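Local coordinates for protein myosin-I heavy chain (Dictyostelium discoideum, PDB 5EJR) that drives actin-based motility as an ATP-hydrolysing class VII myosin in early phagocytosis and adhesion, this chain being its second MyTH4-FERM tail unit, at residues K62-N67 against R104-C109; I71-W74 against P79-K82; V89-I94 against R280-E285; R96-H101 against I136-S141; Q186-K189 against T195-Q198. All blocks are in the same frame, centred on the assembly; numbering follows the deposited sequence.

Contact 1 of 5, residues K62-N67 against R104-C109; sequences KKAIKN and RDEIYC
Two flat polar groups, the carboxylate of Glu106 and the amide of Asn67, each turn a face to an aliphatic neighbour on the facing helix. Ala64 sets its methyl over one face of the carboxylate, CB standing 3.4 Å from Glu106 OE1 and 3.6 Å from CD. Across the face of the Asn67 amide lies Ile107, whose CG1 is 3.8 Å from Asn67 ND2, while CD1 is 4.0 Å from Asn67 OD1; the two side chains meet at about a right angle. With CG anti to the backbone N (chi1 -171°), the asparagine reaches across to the isoleucine. Three of the four heteroatoms are engaged outside these segments: Asn67 OD1 accepts from Arg96 NH1, and ND2 donates to Gln110 OE1. Glu106 OE2 accepts from the backbone N of Leu53; its chain bends at chi2 (-81°), and since the residue has two conformers the details hold for this one alone. All four touching residues are buried, an example of polar planes packed against aliphatic groups while most of their polar atoms bond to others. The contact joins helix 58-75 to helix 104-113 inside the MyTH4 domain. Gln110 adds a second tie through the carbonyl of Ala64, and beyond Ile107 come Ile93 of helix 86-99 and Leu134 of helix 121-137, so that four helices converge here.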
# COMPACT_ATOMS: atom_id res chain seq x y z
N LYS A 62 21.70 12.38 -20.19
CA LYS A 62 21.22 13.53 -19.40
C LYS A 62 20.53 13.06 -18.12
O LYS A 62 20.75 13.66 -17.07
CB LYS A 62 20.30 14.43 -20.24
CG LYS A 62 20.06 15.81 -19.62
CD LYS A 62 19.02 16.60 -20.42
CE LYS A 62 18.59 17.87 -19.73
NZ LYS A 62 19.60 18.95 -19.83
N LYS A 63 19.73 11.99 -18.22
CA LYS A 63 19.01 11.38 -17.08
C LYS A 63 20.01 10.67 -16.15
O LYS A 63 19.80 10.63 -14.94
CB LYS A 63 17.96 10.37 -17.58
CG LYS A 63 16.78 10.98 -18.34
CD LYS A 63 15.87 9.89 -18.87
CE LYS A 63 14.83 10.44 -19.81
NZ LYS A 63 13.67 9.52 -19.93
N ALA A 64 21.08 10.09 -16.73
CA ALA A 64 22.14 9.38 -16.01
C ALA A 64 22.94 10.35 -15.14
O ALA A 64 23.35 9.97 -14.04
CB ALA A 64 23.06 8.69 -16.99
N ILE A 65 23.11 11.61 -15.62
CA ILE A 65 23.80 12.69 -14.90
C ILE A 65 23.00 13.06 -13.66
O ILE A 65 23.59 13.11 -12.57
CB ILE A 65 24.13 13.92 -15.80
CG1 ILE A 65 25.18 13.57 -16.86
CG2 ILE A 65 24.58 15.14 -14.95
CD1 ILE A 65 25.09 14.40 -18.16
N LYS A 66 21.68 13.32 -13.82
CA LYS A 66 20.79 13.66 -12.69
C LYS A 66 20.77 12.50 -11.68
O LYS A 66 20.77 12.76 -10.47
CB LYS A 66 19.35 13.96 -13.16
CG LYS A 66 18.45 14.57 -12.08
CD LYS A 66 17.01 14.64 -12.54
CE LYS A 66 16.14 15.45 -11.61
NZ LYS A 66 14.72 15.46 -12.06
N ASN A 67 20.73 11.25 -12.19
CA ASN A 67 20.72 10.03 -11.38
C ASN A 67 21.97 9.92 -10.52
O ASN A 67 21.87 9.54 -9.34
CB ASN A 67 20.63 8.80 -12.26
CG ASN A 67 20.39 7.55 -11.47
OD1 ASN A 67 19.27 7.23 -11.07
ND2 ASN A 67 21.44 6.84 -11.15
N ARG A 104 19.24 0.90 -16.72
CA ARG A 104 19.42 -0.04 -15.61
C ARG A 104 20.88 -0.42 -15.35
O ARG A 104 21.31 -0.26 -14.20
CB ARG A 104 18.54 -1.27 -15.77
CG ARG A 104 17.09 -0.93 -15.48
CD ARG A 104 16.14 -2.01 -15.92
NE ARG A 104 14.75 -1.58 -15.77
CZ ARG A 104 13.71 -2.37 -15.96
NH1 ARG A 104 13.90 -3.63 -16.32
NH2 ARG A 104 12.48 -1.91 -15.80
N ASP A 105 21.63 -0.86 -16.38
CA ASP A 105 23.06 -1.19 -16.27
C ASP A 105 23.86 0.00 -15.75
O ASP A 105 24.73 -0.17 -14.89
CB ASP A 105 23.63 -1.64 -17.62
CG ASP A 105 23.15 -3.00 -18.07
OD1 ASP A 105 22.56 -3.73 -17.25
OD2 ASP A 105 23.35 -3.33 -19.25
N GLU A 106 23.53 1.19 -16.26
CA GLU A 106 24.15 2.45 -15.90
C GLU A 106 23.89 2.82 -14.43
O GLU A 106 24.79 3.37 -13.79
CB GLU A 106 23.67 3.55 -16.86
CG GLU A 106 24.72 4.61 -17.13
CD GLU A 106 24.83 5.68 -16.06
OE1 GLU A 106 23.85 5.87 -15.30
OE2 GLU A 106 25.89 6.34 -16.00
N ILE A 107 22.70 2.50 -13.90
CA ILE A 107 22.37 2.76 -12.49
C ILE A 107 23.25 1.87 -11.59
O ILE A 107 23.87 2.41 -10.67
CB ILE A 107 20.86 2.72 -12.16
CG1 ILE A 107 20.11 3.79 -12.99
CG2 ILE A 107 20.64 2.97 -10.65
CD1 ILE A 107 18.56 3.73 -12.93
N TYR A 108 23.35 0.55 -11.93
CA TYR A 108 24.13 -0.47 -11.20
C TYR A 108 25.63 -0.14 -11.20
O TYR A 108 26.28 -0.30 -10.18
CB TYR A 108 23.93 -1.86 -11.82
CG TYR A 108 22.77 -2.64 -11.23
CD1 TYR A 108 22.95 -3.43 -10.09
CD2 TYR A 108 21.53 -2.67 -11.85
CE1 TYR A 108 21.90 -4.20 -9.57
CE2 TYR A 108 20.47 -3.40 -11.32
CZ TYR A 108 20.66 -4.17 -10.19
OH TYR A 108 19.62 -4.93 -9.72
N CYS A 109 26.17 0.31 -12.36
CA CYS A 109 27.57 0.72 -12.51
C CYS A 109 27.86 1.97 -11.71
O CYS A 109 28.87 1.99 -11.02
CB CYS A 109 27.95 0.87 -13.97
SG CYS A 109 27.92 -0.67 -14.91

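Contact 2 of 5, residues I71-W74 against P79-K82; sequences IMMW and PIPK
Apolar packing dominates where Met73 leans against Ile80 and Pro81. Its CB lies 3.7 Å from Ile80 CG1, the two side chains crossing at a slant, and its terminal methyl CE presses on Pro81 CD at 3.3 Å, closer than carbons usually come. The bend at chi3 (86°) swings CE into the corner between the two residues, where it also lies 3.7 Å from Ile80 CA. A second kind of approach sets aliphatic carbons beside backbone oxygens: Met73 CG is 3.5 Å from Pro79 O, and in return Ile80 CD1 sits 3.4 Å from Met73 O. Cutting Met73 back to an alanine removes CG, SD and CE, which is likely to open a gap beside Pro81 and leave the loop freer to shift. The example is one of a single flexible side chain receiving a loop that returns past the helix it has just left. The contact lies at the surface of the MyTH4 domain: 79-82 belongs to the connection between helix 58-75 and helix 86-99, and Met73 also touches Val89 of the latter helix.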
# COMPACT_ATOMS: atom_id res chain seq x y z
N ILE A 71 22.35 9.46 -6.46
CA ILE A 71 23.11 8.38 -5.82
C ILE A 71 24.03 9.02 -4.74
O ILE A 71 24.03 8.59 -3.59
CB ILE A 71 23.86 7.53 -6.88
CG1 ILE A 71 22.85 6.68 -7.67
CG2 ILE A 71 24.95 6.66 -6.24
CD1 ILE A 71 23.40 5.70 -8.71
N MET A 72 24.72 10.12 -5.12
CA MET A 72 25.59 10.90 -4.25
C MET A 72 24.84 11.46 -3.04
O MET A 72 25.38 11.47 -1.94
CB MET A 72 26.27 12.03 -5.05
CG MET A 72 27.31 11.52 -6.03
SD MET A 72 28.29 12.86 -6.77
CE MET A 72 29.03 13.59 -5.31
N MET A 73 23.58 11.88 -3.23
CA MET A 73 22.70 12.38 -2.17
C MET A 73 22.33 11.26 -1.22
O MET A 73 22.28 11.47 -0.02
CB MET A 73 21.41 12.95 -2.78
CG MET A 73 21.59 14.29 -3.42
SD MET A 73 20.21 14.70 -4.50
CE MET A 73 19.16 15.38 -3.40
N TRP A 74 22.06 10.06 -1.77
CA TRP A 74 21.69 8.89 -0.97
C TRP A 74 22.86 8.45 -0.09
O TRP A 74 22.69 8.16 1.11
CB TRP A 74 21.24 7.74 -1.88
CG TRP A 74 21.16 6.43 -1.17
CD1 TRP A 74 22.05 5.40 -1.24
CD2 TRP A 74 20.20 6.07 -0.17
NE1 TRP A 74 21.66 4.38 -0.40
CE2 TRP A 74 20.54 4.78 0.30
CE3 TRP A 74 19.06 6.70 0.36
CZ2 TRP A 74 19.78 4.10 1.26
CZ3 TRP A 74 18.29 6.03 1.30
CH2 TRP A 74 18.66 4.75 1.75
N PRO A 79 24.68 17.25 -1.00
CA PRO A 79 23.59 17.64 -0.09
C PRO A 79 22.19 17.44 -0.66
O PRO A 79 22.00 17.43 -1.89
CB PRO A 79 23.89 19.10 0.25
CG PRO A 79 24.71 19.59 -0.89
CD PRO A 79 25.42 18.43 -1.50
N ILE A 80 21.21 17.25 0.24
CA ILE A 80 19.81 17.05 -0.13
C ILE A 80 19.03 18.38 0.06
O ILE A 80 19.08 18.93 1.16
CB ILE A 80 19.18 15.83 0.62
CG1 ILE A 80 19.88 14.51 0.26
CG2 ILE A 80 17.69 15.72 0.34
CD1 ILE A 80 19.81 13.40 1.36
N PRO A 81 18.34 18.92 -0.98
CA PRO A 81 17.62 20.20 -0.82
C PRO A 81 16.44 20.18 0.17
O PRO A 81 15.92 19.11 0.50
CB PRO A 81 17.17 20.54 -2.25
CG PRO A 81 17.11 19.24 -2.94
CD PRO A 81 18.21 18.41 -2.36
N LYS A 82 16.05 21.38 0.63
CA LYS A 82 15.02 21.70 1.63
C LYS A 82 13.81 20.73 1.69
O LYS A 82 13.47 20.23 2.77
CB LYS A 82 14.56 23.16 1.45
CG LYS A 82 13.58 23.69 2.51
CD LYS A 82 14.26 24.05 3.83
CE LYS A 82 13.73 25.34 4.42
NZ LYS A 82 12.32 25.22 4.89

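Contact 3 of 5, residues V89-I94 against R280-E285; sequences VIQSII and RWEQSE
Gln91 and Glu282 are joined by the one hydrogen bond between these segments: Gln91 NE2 donates to Glu282 OE1 at 2.8 Å, with an N-H...O angle of 152°. The acceptor lies close to the glutamine amide plane and is approached almost end-on to its C-O bond, although amide and carboxylate are themselves turned 46° apart. At the other end of the same amide, Gln91 OE1 lies 3.5 Å from Gln283 NE2 and 3.6 Å from Gln283 CG. These two glutamines run past one another in opposite directions, their amide planes almost perpendicular (83°). Gln283 reaches the site through a bend at its second torsion. One shell out, Gln91 and Glu282 are held by further bonds. Gln91 NE2 also donates to the carbonyl of Pro192; Glu282 OE1 is bonded to Ser87 OG as well, and OE2 takes the backbone N of Ala194. With both carboxylate oxygens engaged, rotation of the group is restricted, and its proximity to the first turn of helix 194-205 would probably favour the negative charge. The contact bridges two domains: helix 86-99 is part of MyTH4, whereas helix 274-283 belongs to the ubiquitin-like first lobe of FERM. Helix 194-205 and the loop leading into it, which carries Pro192, lie beside the junction.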
# COMPACT_ATOMS: atom_id res chain seq x y z
N VAL A 89 14.84 10.31 -2.14
CA VAL A 89 15.95 10.30 -3.12
C VAL A 89 16.10 8.92 -3.76
O VAL A 89 16.11 8.82 -4.99
CB VAL A 89 17.27 10.86 -2.51
CG1 VAL A 89 18.48 10.53 -3.38
CG2 VAL A 89 17.17 12.36 -2.29
N ILE A 90 16.16 7.85 -2.95
CA ILE A 90 16.28 6.48 -3.48
C ILE A 90 14.99 6.07 -4.24
O ILE A 90 15.10 5.36 -5.23
CB ILE A 90 16.71 5.46 -2.39
CG1 ILE A 90 17.12 4.10 -3.02
CG2 ILE A 90 15.67 5.30 -1.28
CD1 ILE A 90 17.97 3.16 -2.08
N GLN A 91 13.79 6.55 -3.82
CA GLN A 91 12.55 6.26 -4.56
C GLN A 91 12.64 6.82 -6.00
O GLN A 91 12.25 6.13 -6.94
CB GLN A 91 11.34 6.84 -3.83
CG GLN A 91 10.81 5.90 -2.74
CD GLN A 91 10.04 6.65 -1.70
OE1 GLN A 91 9.30 7.60 -1.98
NE2 GLN A 91 10.22 6.27 -0.45
N SER A 92 13.23 8.03 -6.16
CA SER A 92 13.48 8.69 -7.45
C SER A 92 14.38 7.82 -8.33
O SER A 92 14.04 7.56 -9.49
CB SER A 92 14.09 10.07 -7.24
OG SER A 92 14.34 10.71 -8.48
N ILE A 93 15.51 7.31 -7.76
CA ILE A 93 16.49 6.45 -8.43
C ILE A 93 15.85 5.18 -8.92
O ILE A 93 16.08 4.80 -10.07
CB ILE A 93 17.74 6.17 -7.54
CG1 ILE A 93 18.47 7.47 -7.15
CG2 ILE A 93 18.71 5.17 -8.22
CD1 ILE A 93 19.44 7.34 -5.98
N ILE A 94 15.09 4.50 -8.06
CA ILE A 94 14.47 3.24 -8.45
C ILE A 94 13.36 3.50 -9.47
O ILE A 94 13.26 2.74 -10.44
CB ILE A 94 14.06 2.37 -7.23
CG1 ILE A 94 15.32 1.61 -6.69
CG2 ILE A 94 12.95 1.37 -7.55
CD1 ILE A 94 15.36 1.52 -5.27
N ARG A 280 4.24 5.01 -1.31
CA ARG A 280 3.17 5.89 -1.79
C ARG A 280 2.67 6.85 -0.73
O ARG A 280 2.37 7.99 -1.06
CB ARG A 280 2.02 5.07 -2.38
CG ARG A 280 2.30 4.67 -3.83
CD ARG A 280 1.46 3.49 -4.29
NE ARG A 280 2.00 2.94 -5.54
CZ ARG A 280 1.80 1.70 -5.97
NH1 ARG A 280 1.07 0.85 -5.25
NH2 ARG A 280 2.32 1.30 -7.12
N TRP A 281 2.63 6.43 0.55
CA TRP A 281 2.21 7.28 1.66
C TRP A 281 3.22 8.39 1.90
O TRP A 281 2.83 9.50 2.28
CB TRP A 281 2.04 6.46 2.93
CG TRP A 281 0.82 5.58 3.01
CD1 TRP A 281 -0.17 5.44 2.08
CD2 TRP A 281 0.48 4.71 4.09
NE1 TRP A 281 -1.12 4.55 2.53
CE2 TRP A 281 -0.74 4.08 3.76
CE3 TRP A 281 1.06 4.45 5.34
CZ2 TRP A 281 -1.39 3.20 4.63
CZ3 TRP A 281 0.42 3.56 6.20
CH2 TRP A 281 -0.78 2.95 5.84
N GLU A 282 4.53 8.10 1.69
CA GLU A 282 5.61 9.07 1.83
C GLU A 282 5.51 10.14 0.74
O GLU A 282 5.82 11.30 0.99
CB GLU A 282 6.97 8.39 1.73
CG GLU A 282 7.34 7.54 2.92
CD GLU A 282 8.83 7.40 3.09
OE1 GLU A 282 9.54 7.22 2.08
OE2 GLU A 282 9.30 7.52 4.25
N GLN A 283 5.09 9.72 -0.46
CA GLN A 283 4.93 10.54 -1.67
C GLN A 283 3.67 11.41 -1.62
O GLN A 283 3.57 12.37 -2.39
CB GLN A 283 4.90 9.64 -2.92
CG GLN A 283 6.14 8.79 -3.13
CD GLN A 283 6.84 9.10 -4.42
OE1 GLN A 283 6.38 8.72 -5.50
NE2 GLN A 283 7.95 9.83 -4.35
N SER A 284 2.71 11.08 -0.74
CA SER A 284 1.45 11.80 -0.58
C SER A 284 1.66 13.20 -0.02
O SER A 284 2.40 13.38 0.95
CB SER A 284 0.49 11.03 0.32
OG SER A 284 -0.70 11.76 0.60
N GLU A 285 0.98 14.19 -0.63
CA GLU A 285 1.03 15.59 -0.20
C GLU A 285 -0.05 15.89 0.85
O GLU A 285 -0.13 17.01 1.36
CB GLU A 285 0.93 16.52 -1.43
CG GLU A 285 1.66 17.85 -1.27
CD GLU A 285 3.17 17.76 -1.16
OE1 GLU A 285 3.70 17.79 -0.03
OE2 GLU A 285 3.83 17.66 -2.22

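Contact 4 of 5, residues R96-H101 against I136-S141; sequences RGIENH and ITFSPS
Phe138 packs its ring on the backbone of Gly97 and Ile98, and can be traced outward atom by atom. From CB the chain turns with CG between the backbone N and the carbonyl carbon (chi1 47°), which brings the ring up to helix 86-99. On one ortho carbon, CD2, it meets the Ile98 side chain, with CG1 at 4.1 Å; the other, CD1, touches the Arg104 side chain. Farther out, CE2 lies 3.6 Å from Ile98 N, and at the tip CZ comes to 3.6 Å from Gly97 CA. Gly97 O stands over one face, shifted toward the rim. A beta carbon on Gly97 would fall some 2.2 Å from Phe138 CZ, so the glycine is what lets the ring come so near. Beside it, Ile98 CD1 touches Thr137 CG2 at 3.7 Å; Thr137 turns this methyl to the isoleucine while OG1 bonds back to Phe133 O. A leucine in place of Phe138 has no CE2 or CZ to lay on Gly97, and is likely to leave a gap against the helix backbone. Asn100, just past the helix, bonds through both N and ND2 (3.1 Å) to Arg96 O. The contact joins the end of helix 86-99 to the turn after helix 121-137 within the MyTH4 helical domain. Between the segments it is van der Waals in kind: the ring lies on the Gly97-Ile98 peptide, and the Thr137 methyl on the Ile98 side chain. Arg104 binds the carbonyls of Gly97 and Ile98, and Tyr108 OH binds Phe138 O. The ring contact thus depends on close fit, while these bonds tie both segments to helix 104-113.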
# COMPACT_ATOMS: atom_id res chain seq x y z
N ARG A 96 13.36 5.93 -11.72
CA ARG A 96 14.10 6.15 -12.96
C ARG A 96 14.49 4.80 -13.59
O ARG A 96 14.31 4.62 -14.79
CB ARG A 96 15.31 7.06 -12.72
CG ARG A 96 16.09 7.47 -13.98
CD ARG A 96 17.20 8.45 -13.69
NE ARG A 96 16.73 9.72 -13.11
CZ ARG A 96 16.80 10.04 -11.82
NH1 ARG A 96 17.31 9.18 -10.94
NH2 ARG A 96 16.35 11.21 -11.40
N GLY A 97 14.97 3.86 -12.77
CA GLY A 97 15.34 2.53 -13.24
C GLY A 97 14.18 1.70 -13.75
O GLY A 97 14.33 1.00 -14.76
N ILE A 98 13.03 1.75 -13.05
CA ILE A 98 11.78 1.05 -13.42
C ILE A 98 11.30 1.50 -14.82
O ILE A 98 11.14 0.66 -15.71
CB ILE A 98 10.65 1.25 -12.33
CG1 ILE A 98 10.91 0.38 -11.08
CG2 ILE A 98 9.25 0.98 -12.90
CD1 ILE A 98 10.07 0.75 -9.85
N GLU A 99 11.09 2.83 -15.01
CA GLU A 99 10.54 3.38 -16.25
C GLU A 99 11.57 3.57 -17.38
O GLU A 99 11.19 3.47 -18.55
CB GLU A 99 9.74 4.67 -16.00
CG GLU A 99 10.50 5.83 -15.38
CD GLU A 99 9.79 6.52 -14.22
OE1 GLU A 99 9.06 5.83 -13.47
OE2 GLU A 99 10.03 7.73 -14.03
N ASN A 100 12.86 3.81 -17.05
CA ASN A 100 13.89 3.94 -18.09
C ASN A 100 14.73 2.68 -18.05
O ASN A 100 15.77 2.59 -17.40
CB ASN A 100 14.70 5.22 -17.93
CG ASN A 100 13.84 6.45 -17.93
OD1 ASN A 100 13.41 6.94 -18.99
ND2 ASN A 100 13.53 6.95 -16.74
N HIS A 101 14.18 1.67 -18.69
CA HIS A 101 14.68 0.31 -18.83
C HIS A 101 16.14 0.19 -19.31
O HIS A 101 16.90 -0.68 -18.84
CB HIS A 101 13.70 -0.42 -19.76
CG HIS A 101 14.26 -1.57 -20.50
ND1 HIS A 101 14.21 -2.85 -19.97
CD2 HIS A 101 14.80 -1.63 -21.74
CE1 HIS A 101 14.77 -3.64 -20.88
NE2 HIS A 101 15.14 -2.94 -21.97
N ILE A 136 16.28 -5.90 -5.61
CA ILE A 136 14.95 -6.40 -5.25
C ILE A 136 13.89 -5.96 -6.28
O ILE A 136 12.87 -6.64 -6.43
CB ILE A 136 14.52 -6.08 -3.78
CG1 ILE A 136 14.63 -4.59 -3.45
CG2 ILE A 136 15.30 -6.95 -2.78
CD1 ILE A 136 13.85 -4.13 -2.20
N THR A 137 14.17 -4.86 -7.04
CA THR A 137 13.25 -4.28 -8.03
C THR A 137 13.43 -4.82 -9.47
O THR A 137 12.50 -5.40 -10.02
CB THR A 137 13.35 -2.75 -7.99
OG1 THR A 137 13.52 -2.37 -6.63
CG2 THR A 137 12.09 -2.07 -8.55
N PHE A 138 14.58 -4.58 -10.08
CA PHE A 138 14.83 -4.98 -11.46
C PHE A 138 16.22 -5.58 -11.62
O PHE A 138 17.13 -5.29 -10.85
CB PHE A 138 14.61 -3.79 -12.45
CG PHE A 138 15.26 -2.50 -12.02
CD1 PHE A 138 16.62 -2.28 -12.21
CD2 PHE A 138 14.52 -1.52 -11.38
CE1 PHE A 138 17.23 -1.11 -11.77
CE2 PHE A 138 15.13 -0.34 -10.94
CZ PHE A 138 16.48 -0.15 -11.13
N SER A 139 16.35 -6.43 -12.61
CA SER A 139 17.57 -7.11 -12.92
C SER A 139 18.48 -6.20 -13.78
O SER A 139 17.96 -5.44 -14.59
CB SER A 139 17.23 -8.36 -13.72
OG SER A 139 18.37 -9.05 -14.22
N PRO A 140 19.83 -6.32 -13.68
CA PRO A 140 20.66 -5.64 -14.69
C PRO A 140 20.50 -6.48 -15.99
O PRO A 140 19.90 -7.57 -15.93
CB PRO A 140 22.08 -5.76 -14.13
CG PRO A 140 22.06 -6.95 -13.25
CD PRO A 140 20.64 -7.20 -12.81
N SER A 141 21.03 -6.01 -17.15
CA SER A 141 20.92 -6.78 -18.39
C SER A 141 21.49 -8.19 -18.22
O SER A 141 22.30 -8.43 -17.32
CB SER A 141 21.62 -6.06 -19.54
OG SER A 141 23.03 -6.01 -19.36

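Contact 5 of 5, residues Q186-K189 against T195-Q198; sequences QQRK and TEIQ
Arg188 grips Glu196 end-on in a two-pronged salt bridge, one nitrogen to each carboxylate oxygen. The NH1 to OE2 bond is 2.8 Å long and nearly straight (176°), and this oxygen lies in the guanidinium plane. NH2 reaches OE1 at 2.7 Å with a more bent angle of 149°, using the syn lone pair of the oxygen. Because guanidinium and carboxylate are twisted 36° against each other, the pair is not a flat one. Glu196 arrives fully extended from helix 194-205, whereas Arg188 is kinked at chi2 and chi3. The pairing closes the loop between helix 164-178 and helix 194-205 in the MyTH4 domain, and it extends to the FERM part: Arg188 NE makes a salt bridge to Asp276 OD1 on helix 274-283 of the ubiquitin-like lobe. One arginine therefore serves acids of both domains, which probably balance its buried charge. Lys189 N, next along, bonds to the other oxygen of Asp276, and its NZ donates to Gln187 O at 2.8 Å. Around the buried ion pair, Ile136 and Tyr275 touch both the arginine and the glutamate, while Phe133 lies against Glu196.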
# COMPACT_ATOMS: atom_id res chain seq x y z
N GLN A 186 5.18 -10.59 -8.16
CA GLN A 186 6.12 -10.21 -7.11
C GLN A 186 6.99 -9.00 -7.47
O GLN A 186 7.69 -8.49 -6.61
CB GLN A 186 6.97 -11.40 -6.65
CG GLN A 186 6.25 -12.26 -5.62
CD GLN A 186 7.04 -13.45 -5.13
OE1 GLN A 186 7.80 -14.09 -5.88
NE2 GLN A 186 6.82 -13.82 -3.88
N GLN A 187 6.90 -8.51 -8.71
CA GLN A 187 7.69 -7.36 -9.14
C GLN A 187 7.25 -6.07 -8.46
O GLN A 187 6.13 -5.62 -8.68
CB GLN A 187 7.73 -7.23 -10.67
CG GLN A 187 8.55 -8.34 -11.34
CD GLN A 187 8.49 -8.36 -12.85
OE1 GLN A 187 7.77 -7.59 -13.49
NE2 GLN A 187 9.25 -9.27 -13.45
N ARG A 188 8.12 -5.52 -7.58
CA ARG A 188 7.88 -4.28 -6.81
C ARG A 188 7.73 -3.08 -7.73
O ARG A 188 8.38 -3.03 -8.77
CB ARG A 188 9.03 -4.03 -5.80
CG ARG A 188 9.01 -4.95 -4.56
CD ARG A 188 8.06 -4.50 -3.45
NE ARG A 188 8.33 -3.14 -3.01
CZ ARG A 188 9.20 -2.81 -2.06
NH1 ARG A 188 9.86 -3.75 -1.40
NH2 ARG A 188 9.40 -1.53 -1.76
N LYS A 189 6.85 -2.11 -7.37
CA LYS A 189 6.54 -0.94 -8.19
C LYS A 189 7.15 0.34 -7.65
O LYS A 189 7.14 1.37 -8.34
CB LYS A 189 5.00 -0.74 -8.29
CG LYS A 189 4.20 -1.96 -8.75
CD LYS A 189 4.24 -2.15 -10.26
CE LYS A 189 3.48 -3.38 -10.71
NZ LYS A 189 4.26 -4.63 -10.52
N THR A 195 10.59 3.56 6.40
CA THR A 195 10.21 2.39 7.21
C THR A 195 10.93 1.13 6.71
O THR A 195 11.53 0.41 7.51
CB THR A 195 8.67 2.20 7.21
OG1 THR A 195 8.10 3.33 7.87
CG2 THR A 195 8.21 0.91 7.91
N GLU A 196 10.83 0.86 5.39
CA GLU A 196 11.48 -0.30 4.76
C GLU A 196 12.99 -0.21 4.91
O GLU A 196 13.65 -1.24 5.02
CB GLU A 196 11.15 -0.38 3.27
CG GLU A 196 11.58 -1.70 2.66
CD GLU A 196 11.19 -1.92 1.21
OE1 GLU A 196 10.43 -1.08 0.68
OE2 GLU A 196 11.64 -2.93 0.62
N ILE A 197 13.53 1.02 4.88
CA ILE A 197 14.96 1.26 4.99
C ILE A 197 15.45 0.85 6.38
O ILE A 197 16.34 0.02 6.48
CB ILE A 197 15.33 2.72 4.57
CG1 ILE A 197 15.22 2.87 3.03
CG2 ILE A 197 16.74 3.10 5.04
CD1 ILE A 197 15.03 4.34 2.49
N GLN A 198 14.80 1.38 7.43
CA GLN A 198 15.12 1.08 8.82
C GLN A 198 14.96 -0.39 9.16
O GLN A 198 15.85 -0.97 9.79
CB GLN A 198 14.32 1.97 9.77
CG GLN A 198 14.84 1.98 11.22
CD GLN A 198 16.34 2.18 11.30
OE1 GLN A 198 16.86 3.27 11.04
NE2 GLN A 198 17.06 1.12 11.62

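From the N terminus, helix 58-75 opens contact 1, whose loop closes at 104-109; nested within it, contact 2 shuts the short turn that leads into helix 86-99. That helix opens contacts 3 and 4, and since both start before contact 1 has closed, each crosses it. Contact 4 closes at 136-141, and contact 5 follows in series. Both are nested in the long loop of contact 3, which ends only at 280-285. Contacts 1 and 4 knit MyTH4 helices together, contact 2 holds a surface loop to helix 58-75, and contact 5 fastens the loop before helix 194-205 to that helix; contact 3 joins MyTH4 to the FERM ubiquitin-like lobe, about 11 Å from contact 5 between centres.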